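Glyco_hydro_cc domain-containing protein (Trichoderma gamsii, PDB 6UBD) probably binds beta-1,3-glucan oligosaccharides, as a fungal member of subgroup VII of glycoside hydrolase family GH128. Local coordinates at residues 215-220 against 262-267; 200-205 against 250-255. One frame throughout, in Å; residues are numbered along the deposited sequence.

Contact 1: 215-220 against 262-267; sequences TDQNQI and SQSGQA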
loop_
_atom_site.group_PDB
_atom_site.type_symbol
_atom_site.label_atom_id
_atom_site.label_comp_id
_atom_site.label_asym_id
_atom_site.label_seq_id
_atom_site.Cartn_x
_atom_site.Cartn_y
_atom_site.Cartn_z
ATOM N N THR A 215 0.973 -20.336 6.643
ATOM C CA THR A 215 0.898 -21.433 5.640
ATOM C C THR A 215 -0.315 -22.364 5.855
ATOM O O THR A 215 -0.494 -23.287 5.048
ATOM C CB THR A 215 2.181 -22.285 5.687
ATOM O OG1 THR A 215 2.355 -22.764 7.049
ATOM C CG2 THR A 215 3.415 -21.568 5.187
ATOM N N ASP A 216 -1.169 -22.071 6.822
ATOM C CA ASP A 216 -2.379 -22.863 7.075
ATOM C C ASP A 216 -3.552 -22.234 6.327
ATOM O O ASP A 216 -3.977 -21.134 6.679
ATOM C CB ASP A 216 -2.596 -22.994 8.579
ATOM C CG ASP A 216 -3.756 -23.888 8.961
ATOM O OD1 ASP A 216 -4.924 -23.445 8.881
ATOM O OD2 ASP A 216 -3.451 -24.994 9.427
ATOM N N GLN A 217 -4.057 -22.950 5.301
ATOM C CA GLN A 217 -5.111 -22.376 4.458
ATOM C C GLN A 217 -6.348 -21.989 5.269
ATOM O O GLN A 217 -6.976 -20.932 4.995
ATOM C CB GLN A 217 -5.468 -23.266 3.288
ATOM C CG GLN A 217 -6.343 -22.571 2.244
ATOM C CD GLN A 217 -5.600 -21.503 1.455
ATOM O OE1 GLN A 217 -4.702 -21.872 0.659
ATOM N NE2 GLN A 217 -5.997 -20.227 1.647
ATOM N N ASN A 218 -6.764 -22.872 6.195
ATOM C CA ASN A 218 -7.961 -22.528 6.993
ATOM C C ASN A 218 -7.779 -21.223 7.772
ATOM O O ASN A 218 -8.698 -20.423 7.817
ATOM C CB ASN A 218 -8.269 -23.758 7.883
ATOM C CG ASN A 218 -9.513 -23.589 8.763
ATOM O OD1 ASN A 218 -10.626 -23.708 8.231
ATOM N ND2 ASN A 218 -9.371 -23.324 10.064
ATOM N N GLN A 219 -6.659 -21.150 8.483
ATOM C CA GLN A 219 -6.347 -19.901 9.255
ATOM C C GLN A 219 -6.300 -18.665 8.323
ATOM O O GLN A 219 -6.836 -17.596 8.736
ATOM C CB GLN A 219 -5.029 -20.073 10.011
ATOM C CG GLN A 219 -4.604 -18.810 10.828
ATOM C CD GLN A 219 -3.110 -18.516 10.762
ATOM O OE1 GLN A 219 -2.374 -19.112 9.964
ATOM N NE2 GLN A 219 -2.626 -17.532 11.536
ATOM N N ILE A 220 -5.646 -18.824 7.163
ATOM C CA ILE A 220 -5.500 -17.675 6.212
ATOM C C ILE A 220 -6.876 -17.223 5.748
ATOM O O ILE A 220 -7.211 -16.022 5.690
ATOM C CB ILE A 220 -4.561 -18.059 5.050
ATOM C CG1 ILE A 220 -3.098 -18.095 5.511
ATOM C CG2 ILE A 220 -4.749 -17.088 3.884
ATOM C CD1 ILE A 220 -2.217 -18.839 4.574
ATOM N N SER A 262 -6.361 -18.673 -6.598
ATOM C CA SER A 262 -6.006 -19.600 -5.487
ATOM C C SER A 262 -7.074 -19.509 -4.410
ATOM O O SER A 262 -7.962 -18.663 -4.412
ATOM C CB SER A 262 -4.644 -19.261 -4.914
ATOM O OG SER A 262 -4.759 -18.081 -4.116
ATOM N N GLN A 263 -7.018 -20.469 -3.462
ATOM C CA GLN A 263 -7.951 -20.423 -2.314
ATOM C C GLN A 263 -7.824 -19.116 -1.531
ATOM O O GLN A 263 -8.814 -18.539 -1.086
ATOM C CB GLN A 263 -7.711 -21.676 -1.435
ATOM C CG GLN A 263 -8.021 -23.025 -2.135
ATOM C CD GLN A 263 -7.419 -24.191 -1.379
ATOM O OE1 GLN A 263 -7.960 -24.634 -0.356
ATOM N NE2 GLN A 263 -6.253 -24.662 -1.877
ATOM N N SER A 264 -6.590 -18.603 -1.379
ATOM C CA SER A 264 -6.347 -17.294 -0.717
ATOM C C SER A 264 -6.929 -16.119 -1.541
ATOM O O SER A 264 -7.648 -15.269 -0.992
ATOM C CB SER A 264 -4.880 -17.098 -0.433
ATOM O OG SER A 264 -4.349 -18.116 0.416
ATOM N N GLY A 265 -6.751 -16.206 -2.863
ATOM C CA GLY A 265 -7.349 -15.209 -3.749
ATOM C C GLY A 265 -8.873 -15.194 -3.716
ATOM O O GLY A 265 -9.583 -14.154 -3.791
ATOM N N GLN A 266 -9.462 -16.408 -3.646
ATOM C CA GLN A 266 -10.934 -16.578 -3.533
ATOM C C GLN A 266 -11.412 -16.036 -2.178
ATOM O O GLN A 266 -12.491 -15.469 -2.106
ATOM C CB GLN A 266 -11.308 -18.060 -3.634
ATOM C CG GLN A 266 -11.145 -18.693 -5.031
ATOM C CD GLN A 266 -11.136 -20.202 -5.016
ATOM O OE1 GLN A 266 -10.229 -20.878 -5.531
ATOM N NE2 GLN A 266 -12.187 -20.722 -4.398
ATOM N N ALA A 267 -10.658 -16.229 -1.092
ATOM C CA ALA A 267 -11.119 -15.691 0.210
ATOM C C ALA A 267 -11.230 -14.143 0.115
ATOM O O ALA A 267 -12.144 -13.554 0.588
ATOM C CB ALA A 267 -10.162 -16.105 1.291
HETATM O O HOH W 1 -4.044 -20.561 -1.748
#
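The amide of Q217 is packed on one face by the methylene of Q263, whose CB lies 3.6 Å from Q217 CD and almost squarely above that carbon; V251 reaches the opposite face at the OE1 end. At the edge, Q217 NE2 donates to S264 OG over 2.9 Å, in a nearly straight bond (166°) that lies close to the amide plane. The second residue with a flat end, Q263, crosses Q217 at a slant, its amide turned 35° from the other. These amides do not pair: Q263 OE1 rests instead against the aliphatic part of its neighbour, 3.7 Å from Q217 CG.

Q217 extends its CG away from the backbone N (chi1 -168°) and then bends at chi2, which swings the amide over to the other helix. Its rotation is further fixed by N221 OD1, a second acceptor for NE2 one turn along the same helix. The setting is the first turns of helices 217-233 and 263-273, packed side by side on the outside of the fold, consistent with the beta/alpha barrel of a GH128 protein. Both begin where loops arrive from the strands. S262 is the N-cap of the second helix, its OG accepting from G265 N at 3.0 Å while also bonding to P253 O.

S264 OG serves two partners, for beside the glutamine it bonds to V251 O. Its own backbone N, in the helix's first turn, donates to a water 3.2 Å away; that water lies 2.8 Å from Q217 OE1, to which it can donate, though other acceptors compete for its protons. I220 adds an apolar contact, its CG2 3.6 Å from S264 OG, and A267 turns its methyl to N221 and I224 of the first helix.

Contact 2: 200-205 against 250-255; sequences TEFACV and SVWPPV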
loop_
_atom_site.group_PDB
_atom_site.type_symbol
_atom_site.label_atom_id
_atom_site.label_comp_id
_atom_site.label_asym_id
_atom_site.label_seq_id
_atom_site.Cartn_x
_atom_site.Cartn_y
_atom_site.Cartn_z
ATOM N N THR A 200 -1.544 -0.117 2.455
ATOM C CA THR A 200 -1.104 -0.211 1.050
ATOM C C THR A 200 -0.495 -1.588 0.708
ATOM O O THR A 200 -0.319 -1.891 -0.497
ATOM C CB THR A 200 -0.200 0.977 0.705
ATOM O OG1 THR A 200 0.959 0.893 1.553
ATOM C CG2 THR A 200 -0.922 2.329 0.824
ATOM N N GLU A 201 -0.164 -2.356 1.739
ATOM C CA GLU A 201 0.105 -3.818 1.594
ATOM C C GLU A 201 -0.356 -4.475 2.889
ATOM O O GLU A 201 -0.121 -3.953 3.957
ATOM C CB GLU A 201 1.572 -4.209 1.446
ATOM C CG GLU A 201 2.251 -3.739 0.142
ATOM C CD GLU A 201 3.701 -4.174 0.110
ATOM O OE1 GLU A 201 3.974 -5.308 0.514
ATOM O OE2 GLU A 201 4.559 -3.417 -0.334
ATOM N N PHE A 202 -0.990 -5.670 2.800
ATOM C CA PHE A 202 -1.241 -6.562 3.982
ATOM C C PHE A 202 -1.102 -8.026 3.570
ATOM O O PHE A 202 -1.323 -8.405 2.410
ATOM C CB PHE A 202 -2.568 -6.232 4.695
ATOM C CG PHE A 202 -3.805 -6.666 3.902
ATOM C CD1 PHE A 202 -4.252 -7.995 3.931
ATOM C CD2 PHE A 202 -4.539 -5.749 3.170
ATOM C CE1 PHE A 202 -5.364 -8.365 3.183
ATOM C CE2 PHE A 202 -5.640 -6.143 2.396
ATOM C CZ PHE A 202 -6.055 -7.450 2.419
ATOM N N ALA A 203 -0.620 -8.794 4.547
ATOM C CA ALA A 203 -0.558 -10.275 4.400
ATOM C C ALA A 203 -0.434 -10.877 5.784
ATOM O O ALA A 203 0.043 -10.277 6.773
ATOM C CB ALA A 203 0.640 -10.755 3.591
ATOM N N CYS A 204 -0.876 -12.148 5.914
ATOM C CA CYS A 204 -0.820 -12.940 7.177
ATOM C C CYS A 204 0.615 -13.472 7.348
ATOM O O CYS A 204 1.087 -14.298 6.539
ATOM C CB CYS A 204 -1.816 -14.091 7.102
ATOM S SG CYS A 204 -2.041 -15.060 8.625
ATOM N N VAL A 205 1.301 -12.962 8.364
ATOM C CA VAL A 205 2.728 -13.277 8.667
ATOM C C VAL A 205 2.888 -13.320 10.183
ATOM O O VAL A 205 2.374 -12.476 10.919
ATOM C CB VAL A 205 3.695 -12.247 8.066
ATOM C CG1 VAL A 205 5.151 -12.650 8.337
ATOM C CG2 VAL A 205 3.451 -11.983 6.599
ATOM N N SER A 250 4.142 -19.988 -0.214
ATOM C CA SER A 250 3.431 -20.598 -1.355
ATOM C C SER A 250 1.896 -20.529 -1.203
ATOM O O SER A 250 1.191 -20.780 -2.199
ATOM C CB SER A 250 3.882 -22.013 -1.559
ATOM O OG SER A 250 3.403 -22.833 -0.509
ATOM N N VAL A 251 1.390 -20.206 -0.001
ATOM C CA VAL A 251 -0.065 -20.274 0.288
ATOM C C VAL A 251 -0.737 -18.881 0.134
ATOM O O VAL A 251 -1.847 -18.827 -0.472
ATOM C CB VAL A 251 -0.285 -20.899 1.681
ATOM C CG1 VAL A 251 -1.767 -21.134 1.913
ATOM C CG2 VAL A 251 0.474 -22.229 1.808
ATOM N N TRP A 252 -0.087 -17.816 0.580
ATOM C CA TRP A 252 -0.629 -16.443 0.433
ATOM C C TRP A 252 -0.839 -16.024 -1.025
ATOM O O TRP A 252 -1.807 -15.276 -1.298
ATOM C CB TRP A 252 0.316 -15.459 1.194
ATOM C CG TRP A 252 -0.216 -14.066 1.159
ATOM C CD1 TRP A 252 0.159 -13.059 0.297
ATOM C CD2 TRP A 252 -1.333 -13.542 1.891
ATOM N NE1 TRP A 252 -0.669 -11.993 0.450
ATOM C CE2 TRP A 252 -1.628 -12.255 1.385
ATOM C CE3 TRP A 252 -2.163 -14.065 2.891
ATOM C CZ2 TRP A 252 -2.670 -11.487 1.893
ATOM C CZ3 TRP A 252 -3.203 -13.326 3.384
ATOM C CH2 TRP A 252 -3.477 -12.034 2.879
ATOM N N PRO A 253 0.005 -16.416 -1.999
ATOM C CA PRO A 253 -0.183 -15.875 -3.364
ATOM C C PRO A 253 -1.619 -16.037 -3.858
ATOM O O PRO A 253 -2.194 -17.129 -3.717
ATOM C CB PRO A 253 0.788 -16.684 -4.249
ATOM C CG PRO A 253 1.894 -16.948 -3.307
ATOM C CD PRO A 253 1.249 -17.223 -1.946
ATOM N N PRO A 254 -2.240 -14.972 -4.447
ATOM C CA PRO A 254 -3.671 -15.063 -4.795
ATOM C C PRO A 254 -3.933 -15.818 -6.113
ATOM O O PRO A 254 -5.144 -15.970 -6.407
ATOM C CB PRO A 254 -4.061 -13.588 -4.871
ATOM C CG PRO A 254 -2.779 -12.910 -5.321
ATOM C CD PRO A 254 -1.672 -13.621 -4.579
ATOM N N VAL A 255 -2.904 -16.257 -6.840
ATOM C CA VAL A 255 -3.052 -17.006 -8.124
ATOM C C VAL A 255 -2.211 -18.289 -8.017
ATOM O O VAL A 255 -1.080 -18.257 -7.540
ATOM C CB VAL A 255 -2.593 -16.161 -9.334
ATOM C CG1 VAL A 255 -2.837 -16.933 -10.638
ATOM C CG2 VAL A 255 -3.310 -14.840 -9.420
#
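A203 and W252 mark the closest approach of two unlike backbones, with CA atoms 7.3 Å apart. Residues 200-205 belong to a strand, with A203 almost fully stretched; residues 250-252 have helical torsions without a helix's regular bonds, before the chain opens out at P253. No hydrogen bond joins the two segments, and the gap is filled by one indole. W252 has its CG anti to the backbone N (chi1 -176°), a torsion that carries the ring out to the strand.

The methyl of A203 sits over one face of the indole in a CH-pi contact, its CB 3.7 Å from the centroid of the five-membered ring and 19° off the normal. The six-membered ring packs on strand backbone: A203 CA and C204 N lie over that same face, C204 N 3.6 Å from W252 CZ3, and F202 O comes to 3.4 Å from W252 CZ2. The F202 side chain crosses that of W252 at about a right angle, with F202 CE1 4.1 Å from W252 CH2, and F202 also touches W223 and Y240. C204 CB lies on the A203 side of the indole, past the rim near CZ3, while its SG turns to the disulfide with C214.

Strand 197-206 runs parallel to its neighbours 170-176 and 237-243, consistent with a beta/alpha-barrel glycoside hydrolase core, and the loop after strand 237-243 folds back here. W252 NE1 donates to T243 O, and the ring also stacks with Y242. With an alanine in place of W252, T243 O would probably lose this donor and a gap would open beside A203 and C204. The tryptophan thus anchors the loop by shape and dispersion toward strand 197-206, and toward strand 237-243 by the indole N-H to T243 O, the carbonyl bond to Y242 OH and the stack on Y242.

The two contacts illustrate how interior and periphery of one fold use different chemistry. Contact 2 is buried throughout and apolar, with an indole laid on a strand; contact 1 is only partly buried, nearer the edge of the chain, and depends on amides, a hydroxyl and a water between helix starts. Their centres lie about 9 Å apart, and the 250-255 loop joins them. Two loop carbonyls accept from serine hydroxyls at the start of helix 263-273, and V251 also packs on helix 217-233, its CG1 3.5 Å from I220 CD1. The loop whose tryptophan reaches inward to strand 197-206 therefore also holds both helices of contact 1.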